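Local coordinates for sortase-like protein (Streptococcus suis, PDB 3RE9), which acts as a class C sortase, a transpeptidase that probably joins pilin subunits covalently to build pili on the bacterial surface, at residues E126-V131 against R168-P173; A60-T65 against G72-T77; Y46-K51 against T113-N118; I52-P57 against R100-L105; D104-K109 against H163-R168. All coordinates share one frame; numbering follows the deposited sequence.

Overall arrangement
All five contacts lie in the eight-stranded sortase beta barrel and its connections. Interactions 1 and 3 are antiparallel strand pairings with centres about 12 Å apart; Val127 of the first packs on Phe114 of the second, while their partly exposed faces carry Asp128-Arg168 and Glu48-His117 polar pairs. Interactions 4 and 5 are apolar and continuous, since the loop between strands 86-91 and 113-117 rests Asp104 and Leu105 on Ile52 in one and Leu105 on strand 163-172 in the other; interaction 5 is the more buried. Interactions 1 and 5 share strand 163-172. Interaction 2, across the chain's centre from interaction 1, joins elements of a beta-alpha-beta unit through a partly exposed glutamate-threonine bond.

Interaction 1 (E126-V131 against R168-P173); sequences EVDQIV and RGHRIP
A bend at chi3 (69°) swings the Arg168 guanidinium toward the neighbouring strand, where Asp128 carries its carboxylate between its own backbone N and carbonyl carbon (chi1 73°), and the two groups meet as a salt bridge. Arg168 NE donates to Asp128 OD1 at 2.9 Å; the oxygen lies near the guanidinium plane and is met on its syn side. Arg168 NH2 stands 3.2 Å from Asp128 OD2, although the two planes are turned 45° from each other. Over one guanidinium face lies the Gln129 amide, stacked at a slight tilt, with OE1 3.5 Å from Arg168 NH2 at an angle too poor for a hydrogen bond; its NE2 bonds instead to Glu140. Farther along, Glu126 CB sits over one face of the His170 ring in a CH-pi contact and also touches Ile172 CG2 at 3.8 Å. Asp128 CB approaches the same ring in plane, at its edge. Tyr149 of strand 148-156 adjoins Asp128, Arg168 and His170 alike. In the backbone, Arg168 O takes a bond from Asp128 N at 2.8 Å and a weak one from Gln129 N at 3.4 Å, while Arg168 N returns one to Gln129 O. Two consecutive residues thus face one, the mark of a classic beta bulge, here in the antiparallel pairing of strands 122-133 and 163-172 within the sortase beta barrel.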
# COMPACT_ATOMS: atom_id res chain seq x y z
N GLU A 126 11.16 6.19 -1.21
CA GLU A 126 11.47 7.41 -1.92
C GLU A 126 10.71 7.46 -3.24
O GLU A 126 10.90 6.58 -4.11
CB GLU A 126 12.97 7.49 -2.17
CG GLU A 126 13.49 8.83 -2.75
CD GLU A 126 15.00 8.83 -2.92
OE1 GLU A 126 15.72 8.77 -1.89
OE2 GLU A 126 15.47 8.88 -4.09
N VAL A 127 9.88 8.48 -3.42
CA VAL A 127 9.12 8.66 -4.67
C VAL A 127 10.02 8.71 -5.92
O VAL A 127 10.85 9.62 -6.06
CB VAL A 127 8.20 9.92 -4.62
CG1 VAL A 127 7.46 10.11 -5.95
CG2 VAL A 127 7.22 9.80 -3.45
N ASP A 128 9.84 7.71 -6.80
CA ASP A 128 10.60 7.62 -8.05
C ASP A 128 9.78 7.69 -9.36
O ASP A 128 10.36 7.67 -10.45
CB ASP A 128 11.49 6.36 -8.05
CG ASP A 128 10.69 5.07 -8.23
OD1 ASP A 128 9.45 5.10 -8.14
OD2 ASP A 128 11.32 4.01 -8.44
N GLN A 129 8.43 7.75 -9.23
CA GLN A 129 7.51 7.77 -10.38
C GLN A 129 6.08 8.21 -10.00
O GLN A 129 5.50 7.71 -9.06
CB GLN A 129 7.48 6.41 -11.05
CG GLN A 129 6.44 6.27 -12.14
CD GLN A 129 6.49 4.90 -12.78
OE1 GLN A 129 7.50 4.54 -13.40
NE2 GLN A 129 5.42 4.11 -12.62
N ILE A 130 5.55 9.17 -10.75
CA ILE A 130 4.19 9.67 -10.57
C ILE A 130 3.51 9.54 -11.92
O ILE A 130 4.03 9.98 -12.95
CB ILE A 130 4.15 11.11 -10.03
CG1 ILE A 130 4.77 11.15 -8.64
CG2 ILE A 130 2.71 11.68 -9.99
CD1 ILE A 130 5.31 12.50 -8.27
N VAL A 131 2.35 8.89 -11.92
CA VAL A 131 1.65 8.51 -13.13
C VAL A 131 0.18 8.89 -12.92
O VAL A 131 -0.37 8.71 -11.83
CB VAL A 131 1.87 6.99 -13.44
CG1 VAL A 131 0.71 6.37 -14.18
CG2 VAL A 131 3.16 6.80 -14.24
N ARG A 168 4.53 6.44 -6.70
CA ARG A 168 5.32 5.25 -6.38
C ARG A 168 6.70 5.55 -5.79
O ARG A 168 7.40 6.38 -6.32
CB ARG A 168 5.50 4.40 -7.63
CG ARG A 168 6.17 3.04 -7.32
CD ARG A 168 6.61 2.33 -8.55
NE ARG A 168 7.75 2.99 -9.20
CZ ARG A 168 8.38 2.48 -10.26
NH1 ARG A 168 7.99 1.33 -10.77
NH2 ARG A 168 9.38 3.13 -10.83
N GLY A 169 7.08 4.84 -4.73
CA GLY A 169 8.41 4.93 -4.15
C GLY A 169 9.10 3.59 -4.09
O GLY A 169 8.42 2.59 -3.96
N HIS A 170 10.43 3.56 -4.18
CA HIS A 170 11.22 2.32 -3.94
C HIS A 170 11.68 2.32 -2.47
O HIS A 170 11.83 3.38 -1.86
CB HIS A 170 12.42 2.20 -4.89
CG HIS A 170 13.41 3.33 -4.79
ND1 HIS A 170 13.35 4.46 -5.58
CD2 HIS A 170 14.47 3.52 -3.96
CE1 HIS A 170 14.32 5.29 -5.25
NE2 HIS A 170 15.02 4.74 -4.27
N ARG A 171 11.89 1.14 -1.91
CA ARG A 171 12.34 1.04 -0.53
C ARG A 171 13.70 1.70 -0.36
O ARG A 171 14.58 1.52 -1.19
CB ARG A 171 12.42 -0.42 -0.12
CG ARG A 171 12.82 -0.67 1.30
CD ARG A 171 11.67 -0.48 2.28
NE ARG A 171 12.13 -0.89 3.61
CZ ARG A 171 12.12 -2.14 4.06
NH1 ARG A 171 11.63 -3.13 3.33
NH2 ARG A 171 12.58 -2.40 5.27
N ILE A 172 13.86 2.50 0.68
CA ILE A 172 15.17 3.04 1.03
C ILE A 172 15.48 2.67 2.50
O ILE A 172 14.54 2.37 3.27
CB ILE A 172 15.32 4.57 0.72
CG1 ILE A 172 14.24 5.40 1.41
CG2 ILE A 172 15.24 4.82 -0.78
CD1 ILE A 172 14.67 6.84 1.79
N PRO A 173 16.78 2.63 2.89
CA PRO A 173 17.09 2.39 4.28
C PRO A 173 16.48 3.42 5.24
O PRO A 173 16.38 4.62 4.92
CB PRO A 173 18.62 2.47 4.30
CG PRO A 173 19.01 2.09 2.94
CD PRO A 173 18.01 2.76 2.09

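Interaction 2 (A60-T65 against G72-T77); sequences AGTSET and GHLEGT
Gly61, just past strand 54-60, lies across strand 71-73 with its CA 3.1 Å from His73 O, and the two touching runs of chain head 91° apart. At this glycine, whose phi is positive (85°), the chain turns toward helix 64-69. Next to it, Thr62 and Glu75 carry the side-chain contact. A bend at chi2 folds the Glu75 chain so that its carboxylate reaches the Gly61-Thr62 link. Thr62 OG1 donates to Glu75 OE2 on its syn side, well out of the carboxylate plane; the modelled 2.5 Å is doubtfully short. The backbone N of Thr62 adds two weak bonds, at 3.3 Å to Glu75 OE1 and 3.2 Å to Glu75 OE2. On its other branch, Thr62 CG2 rests 4.1 Å from Leu74 CD1. Glu75 is placed by the type II turn from Leu74 to Thr77, in which Leu74 O accepts from both N and OG1 of Thr77. Tyr34 and Leu38 of helix 21-39 also touch Glu75, and Tyr34 OH bonds to His73. The contact joins the approach to helix 64-69 with the exit of strand 71-73, parts of one beta-alpha-beta unit. Since the carboxylate receives a hydroxyl and an amide N-H here, Glu75 is probably ionised, its charge spread over donors rather than matched by a cation within these two segments.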
# COMPACT_ATOMS: atom_id res chain seq x y z
N ALA A 60 -7.09 -2.72 6.40
CA ALA A 60 -7.10 -3.73 5.35
C ALA A 60 -8.34 -3.55 4.50
O ALA A 60 -9.45 -3.36 5.04
CB ALA A 60 -7.04 -5.14 5.93
N GLY A 61 -8.15 -3.58 3.17
CA GLY A 61 -9.23 -3.45 2.19
C GLY A 61 -9.62 -2.03 1.84
O GLY A 61 -9.20 -1.06 2.47
N THR A 62 -10.44 -1.91 0.80
CA THR A 62 -10.91 -0.62 0.31
C THR A 62 -12.43 -0.52 0.45
O THR A 62 -13.11 0.09 -0.37
CB THR A 62 -10.51 -0.41 -1.16
OG1 THR A 62 -10.99 -1.50 -1.94
CG2 THR A 62 -9.01 -0.31 -1.30
N SER A 63 -12.97 -1.10 1.51
CA SER A 63 -14.39 -0.91 1.81
C SER A 63 -14.69 0.55 2.15
O SER A 63 -13.79 1.31 2.51
CB SER A 63 -14.83 -1.85 2.95
OG SER A 63 -14.26 -1.47 4.18
N GLU A 64 -15.95 0.96 2.03
CA GLU A 64 -16.27 2.34 2.36
C GLU A 64 -16.17 2.68 3.85
O GLU A 64 -15.95 3.85 4.20
CB GLU A 64 -17.59 2.80 1.74
CG GLU A 64 -17.64 4.32 1.51
CD GLU A 64 -16.54 4.88 0.57
OE1 GLU A 64 -16.23 4.28 -0.50
OE2 GLU A 64 -16.01 5.97 0.90
N THR A 65 -16.28 1.66 4.70
CA THR A 65 -15.98 1.80 6.14
C THR A 65 -14.58 2.32 6.30
O THR A 65 -14.34 3.26 7.06
CB THR A 65 -16.06 0.45 6.90
OG1 THR A 65 -17.28 -0.22 6.60
CG2 THR A 65 -16.01 0.67 8.39
N GLY A 72 -6.88 2.86 2.83
CA GLY A 72 -7.18 1.45 2.54
C GLY A 72 -6.09 0.75 1.75
O GLY A 72 -5.48 1.32 0.86
N HIS A 73 -5.84 -0.51 2.11
CA HIS A 73 -4.89 -1.38 1.43
C HIS A 73 -5.63 -2.08 0.31
O HIS A 73 -6.65 -2.73 0.54
CB HIS A 73 -4.33 -2.42 2.39
CG HIS A 73 -3.58 -3.51 1.71
ND1 HIS A 73 -4.12 -4.76 1.50
CD2 HIS A 73 -2.34 -3.54 1.16
CE1 HIS A 73 -3.25 -5.51 0.84
NE2 HIS A 73 -2.17 -4.79 0.62
N LEU A 74 -5.11 -1.91 -0.91
CA LEU A 74 -5.76 -2.42 -2.10
C LEU A 74 -5.69 -3.94 -2.11
O LEU A 74 -4.61 -4.52 -2.26
CB LEU A 74 -5.12 -1.83 -3.36
CG LEU A 74 -5.78 -2.14 -4.71
CD1 LEU A 74 -7.27 -1.71 -4.73
CD2 LEU A 74 -5.04 -1.46 -5.84
N GLU A 75 -6.85 -4.57 -1.99
CA GLU A 75 -6.89 -6.01 -2.06
C GLU A 75 -6.26 -6.45 -3.37
O GLU A 75 -6.58 -5.92 -4.44
CB GLU A 75 -8.29 -6.64 -1.80
CG GLU A 75 -9.50 -5.93 -2.33
CD GLU A 75 -9.94 -4.76 -1.47
OE1 GLU A 75 -10.67 -4.95 -0.49
OE2 GLU A 75 -9.63 -3.61 -1.82
N GLY A 76 -5.32 -7.38 -3.28
CA GLY A 76 -4.72 -7.93 -4.47
C GLY A 76 -3.27 -7.56 -4.56
O GLY A 76 -2.56 -8.12 -5.36
N THR A 77 -2.85 -6.63 -3.69
CA THR A 77 -1.45 -6.14 -3.63
C THR A 77 -0.75 -6.58 -2.32
O THR A 77 -1.42 -6.95 -1.35
CB THR A 77 -1.39 -4.60 -3.81
OG1 THR A 77 -1.91 -3.96 -2.65
CG2 THR A 77 -2.18 -4.15 -5.04

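Interaction 3 (Y46-K51 against T113-N118); sequences YVEIPK and TFYIHN
Tyr46 O is approached by two groups of the facing strand: the backbone N of His117 donates to it at 2.7 Å, tilted a little from the carbonyl plane, and Ile116 CA adds a CA-H...O contact at 3.3 Å. Glu48 and Tyr115 form the next hydrogen-bonded antiparallel pair, Glu48 N to Tyr115 O and Tyr115 N to Glu48 O. On the face shared by Tyr46, Glu48, Tyr115 and His117, the Glu48 chain runs fully extended with CG anti to the backbone N (chi1 179°), which carries its carboxylate to the imidazole of His117, two residues along from Tyr115; the two side chains cross at a slant. His117 NE2 donates to Glu48 OE1 at 3.0 Å, using the anti side of the oxygen and lying 27° out of the carboxylate plane. Thr122 engages the other ring nitrogen, ND1, so both ring nitrogens are tied. Tyr46 CB comes to the edge of the His117 ring, and Pro50 CG to the edge of the Tyr115 ring, 3.7 Å from CE1. The other face is apolar: Val47 CG2 lies 4.2 Å from Ile116 CG1, and Ile49 CG1 runs beside Phe114 CB. Leu152 of strand 148-156 touches Val47, Ile49 and Phe114 across the barrel interior. Where strand 113-117 begins, a water donates to Thr113 O at 2.8 Å and is held weakly by Lys51 N. This pairing joins the first and last strands of the sheet order, closing the barrel. The carboxylate would favour a proton on NE2 of His117 and perhaps raise its basicity.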
# COMPACT_ATOMS: atom_id res chain seq x y z
N TYR A 46 0.12 2.93 9.93
CA TYR A 46 0.04 4.33 9.49
C TYR A 46 0.86 4.56 8.21
O TYR A 46 1.89 3.94 8.01
CB TYR A 46 0.49 5.28 10.62
CG TYR A 46 -0.42 5.30 11.84
CD1 TYR A 46 -0.23 4.40 12.89
CD2 TYR A 46 -1.47 6.21 11.93
CE1 TYR A 46 -1.08 4.41 14.00
CE2 TYR A 46 -2.33 6.22 13.03
CZ TYR A 46 -2.12 5.34 14.06
OH TYR A 46 -2.97 5.35 15.15
N VAL A 47 0.37 5.44 7.35
CA VAL A 47 1.23 6.05 6.35
C VAL A 47 1.44 7.53 6.71
O VAL A 47 0.50 8.24 7.08
CB VAL A 47 0.72 5.82 4.87
CG1 VAL A 47 -0.67 6.43 4.64
CG2 VAL A 47 1.76 6.26 3.82
N GLU A 48 2.69 7.96 6.67
CA GLU A 48 3.05 9.36 6.92
C GLU A 48 3.75 9.97 5.71
O GLU A 48 4.71 9.41 5.21
CB GLU A 48 3.99 9.43 8.11
CG GLU A 48 4.45 10.85 8.43
CD GLU A 48 5.35 10.88 9.64
OE1 GLU A 48 5.33 9.88 10.41
OE2 GLU A 48 6.07 11.90 9.82
N ILE A 49 3.25 11.11 5.26
CA ILE A 49 3.93 11.89 4.20
C ILE A 49 4.28 13.32 4.70
O ILE A 49 3.45 14.23 4.64
CB ILE A 49 3.12 11.92 2.90
CG1 ILE A 49 2.50 10.54 2.66
CG2 ILE A 49 4.01 12.30 1.75
CD1 ILE A 49 1.07 10.56 2.23
N PRO A 50 5.51 13.49 5.21
CA PRO A 50 5.95 14.71 5.93
C PRO A 50 5.74 16.03 5.18
O PRO A 50 5.31 17.00 5.79
CB PRO A 50 7.44 14.46 6.17
CG PRO A 50 7.60 12.96 6.04
CD PRO A 50 6.59 12.48 5.09
N LYS A 51 6.02 16.06 3.89
CA LYS A 51 5.95 17.30 3.11
C LYS A 51 4.52 17.84 2.83
O LYS A 51 4.34 19.05 2.57
CB LYS A 51 6.77 17.19 1.82
CG LYS A 51 8.20 17.70 1.96
CD LYS A 51 8.98 17.48 0.69
CE LYS A 51 10.48 17.44 0.96
NZ LYS A 51 11.18 16.55 -0.03
N THR A 113 9.92 11.54 0.33
CA THR A 113 9.94 10.36 1.15
C THR A 113 8.59 10.15 1.88
O THR A 113 7.99 11.10 2.40
CB THR A 113 11.11 10.47 2.15
OG1 THR A 113 12.34 10.46 1.42
CG2 THR A 113 11.14 9.33 3.15
N PHE A 114 8.12 8.91 1.88
CA PHE A 114 7.01 8.54 2.74
C PHE A 114 7.36 7.29 3.54
O PHE A 114 8.31 6.57 3.20
CB PHE A 114 5.67 8.45 1.98
CG PHE A 114 5.59 7.36 0.95
CD1 PHE A 114 5.90 7.64 -0.40
CD2 PHE A 114 5.14 6.07 1.30
CE1 PHE A 114 5.80 6.61 -1.39
CE2 PHE A 114 5.05 5.05 0.33
CZ PHE A 114 5.39 5.31 -1.01
N TYR A 115 6.63 7.11 4.64
CA TYR A 115 6.83 6.02 5.59
C TYR A 115 5.54 5.26 5.79
O TYR A 115 4.44 5.86 5.81
CB TYR A 115 7.31 6.53 6.97
CG TYR A 115 8.46 7.49 6.88
CD1 TYR A 115 8.25 8.87 7.00
CD2 TYR A 115 9.75 7.03 6.60
CE1 TYR A 115 9.31 9.78 6.85
CE2 TYR A 115 10.81 7.93 6.44
CZ TYR A 115 10.59 9.30 6.57
OH TYR A 115 11.65 10.19 6.45
N ILE A 116 5.68 3.94 5.92
CA ILE A 116 4.62 3.10 6.38
C ILE A 116 5.06 2.54 7.72
O ILE A 116 6.11 1.90 7.81
CB ILE A 116 4.31 1.99 5.36
CG1 ILE A 116 3.79 2.60 4.03
CG2 ILE A 116 3.32 0.96 5.97
CD1 ILE A 116 3.59 1.56 2.93
N HIS A 117 4.27 2.83 8.75
CA HIS A 117 4.54 2.38 10.11
C HIS A 117 3.69 1.15 10.45
O HIS A 117 2.47 1.24 10.60
CB HIS A 117 4.22 3.48 11.12
CG HIS A 117 4.91 4.80 10.86
ND1 HIS A 117 6.24 5.02 11.15
CD2 HIS A 117 4.42 5.98 10.40
CE1 HIS A 117 6.55 6.27 10.86
NE2 HIS A 117 5.46 6.87 10.40
N ASN A 118 4.31 -0.02 10.56
CA ASN A 118 3.56 -1.22 10.88
C ASN A 118 3.92 -1.64 12.30
O ASN A 118 4.59 -0.89 13.00
CB ASN A 118 3.68 -2.34 9.81
CG ASN A 118 5.15 -2.83 9.57
OD1 ASN A 118 5.91 -3.06 10.49
ND2 ASN A 118 5.49 -3.02 8.31
O HOH W 1 7.49 13.78 1.86

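Interaction 4 (I52-P57 against R100-L105); sequences IEVKLP and RLFTDL
The Phe102 ring turns an edge to Val54, whose CG1 lies near the ring plane 4.5 Å from Phe102 CE1. Leu56 CD1 comes to the same CE1 at 4.2 Å, from an oblique direction. A second flat group, the Arg100 guanidinium, belongs to the loop alone: Thr103 CG2 sits over the centre of one face, and Asp104 OD2 lies in plane at the edge, while the salt bridge is closest between Arg100 NH1 and Asp104 OD1; both bonds are weak. Leu56 and Leu101 cross at about a right angle, with Leu56 CD1 3.9 Å from Leu101 CD2. Leu56 CD1 is also 3.8 Å from Leu101 CA, so this one methyl touches a backbone carbon, a leucine branch and the aromatic ring. The segment 52-57 opens strand 54-60 of the sortase barrel through a G1 beta bulge, in which Glu53 and Val54 both face Ile49 of strand 43-49, while the loop 100-105 lies on the side chains of its alternate residues. Ahead of the bulge, Ile52 slides past Asp104 in the opposite direction. With CG1 set between its backbone N and carbonyl carbon (chi1 57°), Ile52 brings both branches to the backbone, CG2 at 3.3 Å and CD1 at 3.4 Å from Asp104 O. Asp104 OD1 also has Lys107 as a partner, and Leu152 and Thr154 of strand 148-156 lie against Phe102.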
# COMPACT_ATOMS: atom_id res chain seq x y z
N ILE A 52 3.53 16.96 2.89
CA ILE A 52 2.13 17.40 2.86
C ILE A 52 1.45 17.31 4.22
O ILE A 52 0.27 17.58 4.36
CB ILE A 52 1.33 16.74 1.73
CG1 ILE A 52 1.37 15.21 1.84
CG2 ILE A 52 1.85 17.24 0.38
CD1 ILE A 52 0.60 14.49 0.74
N GLU A 53 2.26 16.94 5.23
CA GLU A 53 1.84 16.82 6.63
C GLU A 53 0.71 15.83 6.81
O GLU A 53 -0.23 16.09 7.54
CB GLU A 53 1.46 18.18 7.24
CG GLU A 53 2.66 19.13 7.51
CD GLU A 53 2.24 20.45 8.20
OE1 GLU A 53 1.15 21.01 7.90
OE2 GLU A 53 3.02 20.95 9.06
N VAL A 54 0.82 14.69 6.14
CA VAL A 54 -0.18 13.64 6.24
C VAL A 54 0.35 12.52 7.16
O VAL A 54 1.52 12.11 7.08
CB VAL A 54 -0.58 13.12 4.82
CG1 VAL A 54 -1.20 11.72 4.88
CG2 VAL A 54 -1.50 14.10 4.12
N LYS A 55 -0.53 12.08 8.07
CA LYS A 55 -0.30 10.91 8.93
C LYS A 55 -1.66 10.27 9.21
O LYS A 55 -2.46 10.76 9.99
CB LYS A 55 0.45 11.30 10.21
CG LYS A 55 0.98 10.14 11.01
CD LYS A 55 2.25 10.53 11.72
CE LYS A 55 2.33 10.00 13.17
NZ LYS A 55 2.47 8.53 13.32
N LEU A 56 -1.93 9.17 8.52
CA LEU A 56 -3.26 8.57 8.52
C LEU A 56 -3.17 7.09 8.87
O LEU A 56 -2.17 6.45 8.51
CB LEU A 56 -3.96 8.75 7.15
CG LEU A 56 -4.32 10.17 6.71
CD1 LEU A 56 -4.70 10.20 5.25
CD2 LEU A 56 -5.43 10.80 7.57
N PRO A 57 -4.19 6.56 9.57
CA PRO A 57 -4.33 5.12 9.83
C PRO A 57 -4.63 4.32 8.57
O PRO A 57 -5.49 4.69 7.77
CB PRO A 57 -5.51 5.04 10.81
CG PRO A 57 -6.30 6.35 10.60
CD PRO A 57 -5.29 7.36 10.17
N ARG A 100 -9.71 15.53 4.67
CA ARG A 100 -8.79 15.83 3.56
C ARG A 100 -8.15 14.57 2.92
O ARG A 100 -8.07 14.45 1.69
CB ARG A 100 -7.75 16.94 3.93
CG ARG A 100 -6.58 17.14 2.89
CD ARG A 100 -6.18 18.63 2.51
NE ARG A 100 -7.31 19.41 1.98
CZ ARG A 100 -7.26 20.34 1.01
NH1 ARG A 100 -6.12 20.66 0.37
NH2 ARG A 100 -8.38 20.95 0.68
N LEU A 101 -7.71 13.63 3.75
CA LEU A 101 -7.14 12.35 3.30
C LEU A 101 -6.03 12.55 2.23
O LEU A 101 -5.10 13.32 2.48
CB LEU A 101 -8.25 11.35 2.92
CG LEU A 101 -9.19 11.01 4.10
CD1 LEU A 101 -10.61 10.68 3.66
CD2 LEU A 101 -8.61 9.91 5.01
N PHE A 102 -6.12 11.91 1.06
CA PHE A 102 -5.06 12.04 0.04
C PHE A 102 -5.10 13.25 -0.92
O PHE A 102 -4.41 13.28 -1.94
CB PHE A 102 -4.95 10.71 -0.75
CG PHE A 102 -4.09 9.64 -0.07
CD1 PHE A 102 -3.55 9.85 1.21
CD2 PHE A 102 -3.86 8.43 -0.69
CE1 PHE A 102 -2.77 8.83 1.83
CE2 PHE A 102 -3.09 7.42 -0.08
CZ PHE A 102 -2.56 7.62 1.18
N THR A 103 -5.91 14.25 -0.57
CA THR A 103 -6.15 15.43 -1.44
C THR A 103 -4.86 16.06 -1.95
O THR A 103 -4.79 16.49 -3.11
CB THR A 103 -6.97 16.48 -0.69
OG1 THR A 103 -8.23 15.91 -0.29
CG2 THR A 103 -7.19 17.76 -1.53
N ASP A 104 -3.85 16.11 -1.09
CA ASP A 104 -2.64 16.86 -1.38
C ASP A 104 -1.52 15.99 -1.96
O ASP A 104 -0.36 16.38 -1.95
CB ASP A 104 -2.16 17.62 -0.13
CG ASP A 104 -3.04 18.85 0.20
OD1 ASP A 104 -3.61 19.49 -0.71
OD2 ASP A 104 -3.13 19.19 1.40
N LEU A 105 -1.89 14.80 -2.45
CA LEU A 105 -0.96 13.86 -3.08
C LEU A 105 -0.47 14.36 -4.42
O LEU A 105 0.60 13.95 -4.90
CB LEU A 105 -1.67 12.53 -3.30
CG LEU A 105 -0.82 11.26 -3.25
CD1 LEU A 105 -0.11 11.08 -1.90
CD2 LEU A 105 -1.75 10.06 -3.57

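Interaction 5 (D104-K109 against H163-R168); sequences DLTKVK and HRLLVR
Val167 meets the loop with both of its methyls. CG1, anti to the backbone N (chi1 -169°), lies 3.8 Å from Val108 CG1, and CG2 lies 3.8 Å from Leu105 CG. The loop here packs on strand 163-172 of the sortase beta barrel. Two residues earlier on the strand, Leu165 points to the same side and reaches farther, its CD2 touching Thr106 CG2 at 3.6 Å and Leu105 CB at 4.0 Å. Leu165 and Thr106 cross at about a right angle, while Leu105 and Val167 pass in opposite directions. These are apolar contacts between side-chain carbons, and of the residues involved all but Thr106 are buried. In the next shell, the loop residues are set by a short 3-10 turn, in which Val108 N bonds to Leu105 O at 3.1 Å and Lys107 N to Asp104 O. This turn directs Leu105 and Val108 at the strand and Lys107 away from it. The strand in turn is held from both flanks, Leu165 and Val167 pairing by backbone with Thr154 and Leu152, and Leu166 with Val131. Ile130 packs beside Leu165, and Val127 beside Val108. Leu165 also reaches the backbone of the turn, its CD2 lying 3.7 Å from Thr106 N.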
# COMPACT_ATOMS: atom_id res chain seq x y z
N ASP A 104 -3.85 16.11 -1.09
CA ASP A 104 -2.64 16.86 -1.38
C ASP A 104 -1.52 15.99 -1.96
O ASP A 104 -0.36 16.38 -1.95
CB ASP A 104 -2.16 17.62 -0.13
CG ASP A 104 -3.04 18.85 0.20
OD1 ASP A 104 -3.61 19.49 -0.71
OD2 ASP A 104 -3.13 19.19 1.40
N LEU A 105 -1.89 14.80 -2.45
CA LEU A 105 -0.96 13.86 -3.08
C LEU A 105 -0.47 14.36 -4.42
O LEU A 105 0.60 13.95 -4.90
CB LEU A 105 -1.67 12.53 -3.30
CG LEU A 105 -0.82 11.26 -3.25
CD1 LEU A 105 -0.11 11.08 -1.90
CD2 LEU A 105 -1.75 10.06 -3.57
N THR A 106 -1.28 15.22 -5.03
CA THR A 106 -0.91 15.95 -6.23
C THR A 106 0.31 16.86 -5.99
O THR A 106 1.00 17.22 -6.93
CB THR A 106 -2.11 16.77 -6.79
OG1 THR A 106 -2.79 17.45 -5.73
CG2 THR A 106 -3.10 15.87 -7.49
N LYS A 107 0.58 17.21 -4.74
CA LYS A 107 1.71 18.04 -4.38
C LYS A 107 3.00 17.24 -4.10
O LYS A 107 4.05 17.83 -3.84
CB LYS A 107 1.37 18.90 -3.17
CG LYS A 107 0.17 19.85 -3.36
CD LYS A 107 -0.20 20.57 -2.05
CE LYS A 107 -1.52 21.38 -2.19
NZ LYS A 107 -2.74 20.64 -2.81
N VAL A 108 2.92 15.91 -4.14
CA VAL A 108 4.10 15.08 -3.91
C VAL A 108 5.01 15.09 -5.14
O VAL A 108 4.53 15.03 -6.27
CB VAL A 108 3.72 13.63 -3.53
CG1 VAL A 108 4.96 12.78 -3.33
CG2 VAL A 108 2.90 13.61 -2.25
N LYS A 109 6.32 15.19 -4.90
CA LYS A 109 7.36 15.21 -5.93
C LYS A 109 8.24 13.95 -5.91
O LYS A 109 8.38 13.24 -4.89
CB LYS A 109 8.36 16.39 -5.75
CG LYS A 109 7.98 17.54 -4.87
CD LYS A 109 9.21 18.38 -4.60
CE LYS A 109 8.99 19.32 -3.43
NZ LYS A 109 8.41 20.61 -3.96
N HIS A 163 -9.66 9.76 -13.63
CA HIS A 163 -8.36 9.05 -13.62
C HIS A 163 -7.92 8.71 -12.20
O HIS A 163 -8.61 9.02 -11.24
CB HIS A 163 -7.26 9.90 -14.30
CG HIS A 163 -7.46 10.05 -15.78
ND1 HIS A 163 -8.50 10.77 -16.31
CD2 HIS A 163 -6.76 9.57 -16.83
CE1 HIS A 163 -8.44 10.71 -17.63
NE2 HIS A 163 -7.39 9.99 -17.97
N ARG A 164 -6.77 8.06 -12.08
CA ARG A 164 -6.14 7.80 -10.78
C ARG A 164 -4.75 8.40 -10.79
O ARG A 164 -4.08 8.42 -11.83
CB ARG A 164 -6.03 6.30 -10.51
CG ARG A 164 -7.33 5.55 -10.51
CD ARG A 164 -8.22 5.96 -9.34
NE ARG A 164 -9.56 5.36 -9.40
CZ ARG A 164 -10.59 5.87 -10.07
NH1 ARG A 164 -10.45 7.00 -10.76
NH2 ARG A 164 -11.76 5.24 -10.05
N LEU A 165 -4.31 8.88 -9.62
CA LEU A 165 -2.95 9.31 -9.40
C LEU A 165 -2.14 8.21 -8.70
O LEU A 165 -2.48 7.83 -7.59
CB LEU A 165 -2.96 10.60 -8.57
CG LEU A 165 -1.66 11.22 -8.12
CD1 LEU A 165 -0.81 11.57 -9.32
CD2 LEU A 165 -1.99 12.44 -7.33
N LEU A 166 -1.07 7.73 -9.35
CA LEU A 166 -0.21 6.67 -8.84
C LEU A 166 1.14 7.22 -8.47
O LEU A 166 2.01 7.43 -9.34
CB LEU A 166 -0.01 5.55 -9.88
CG LEU A 166 -1.12 4.94 -10.72
CD1 LEU A 166 -0.69 3.61 -11.25
CD2 LEU A 166 -2.37 4.78 -9.89
N VAL A 167 1.34 7.43 -7.17
CA VAL A 167 2.60 7.93 -6.63
C VAL A 167 3.43 6.80 -6.04
O VAL A 167 3.07 6.26 -5.00
CB VAL A 167 2.33 9.03 -5.58
CG1 VAL A 167 3.61 9.73 -5.23
CG2 VAL A 167 1.32 10.01 -6.14
N ARG A 168 4.53 6.44 -6.70
CA ARG A 168 5.32 5.25 -6.38
C ARG A 168 6.70 5.55 -5.79
O ARG A 168 7.40 6.38 -6.32
CB ARG A 168 5.50 4.40 -7.63
CG ARG A 168 6.17 3.04 -7.32
CD ARG A 168 6.61 2.33 -8.55
NE ARG A 168 7.75 2.99 -9.20
CZ ARG A 168 8.38 2.48 -10.26
NH1 ARG A 168 7.99 1.33 -10.77
NH2 ARG A 168 9.38 3.13 -10.83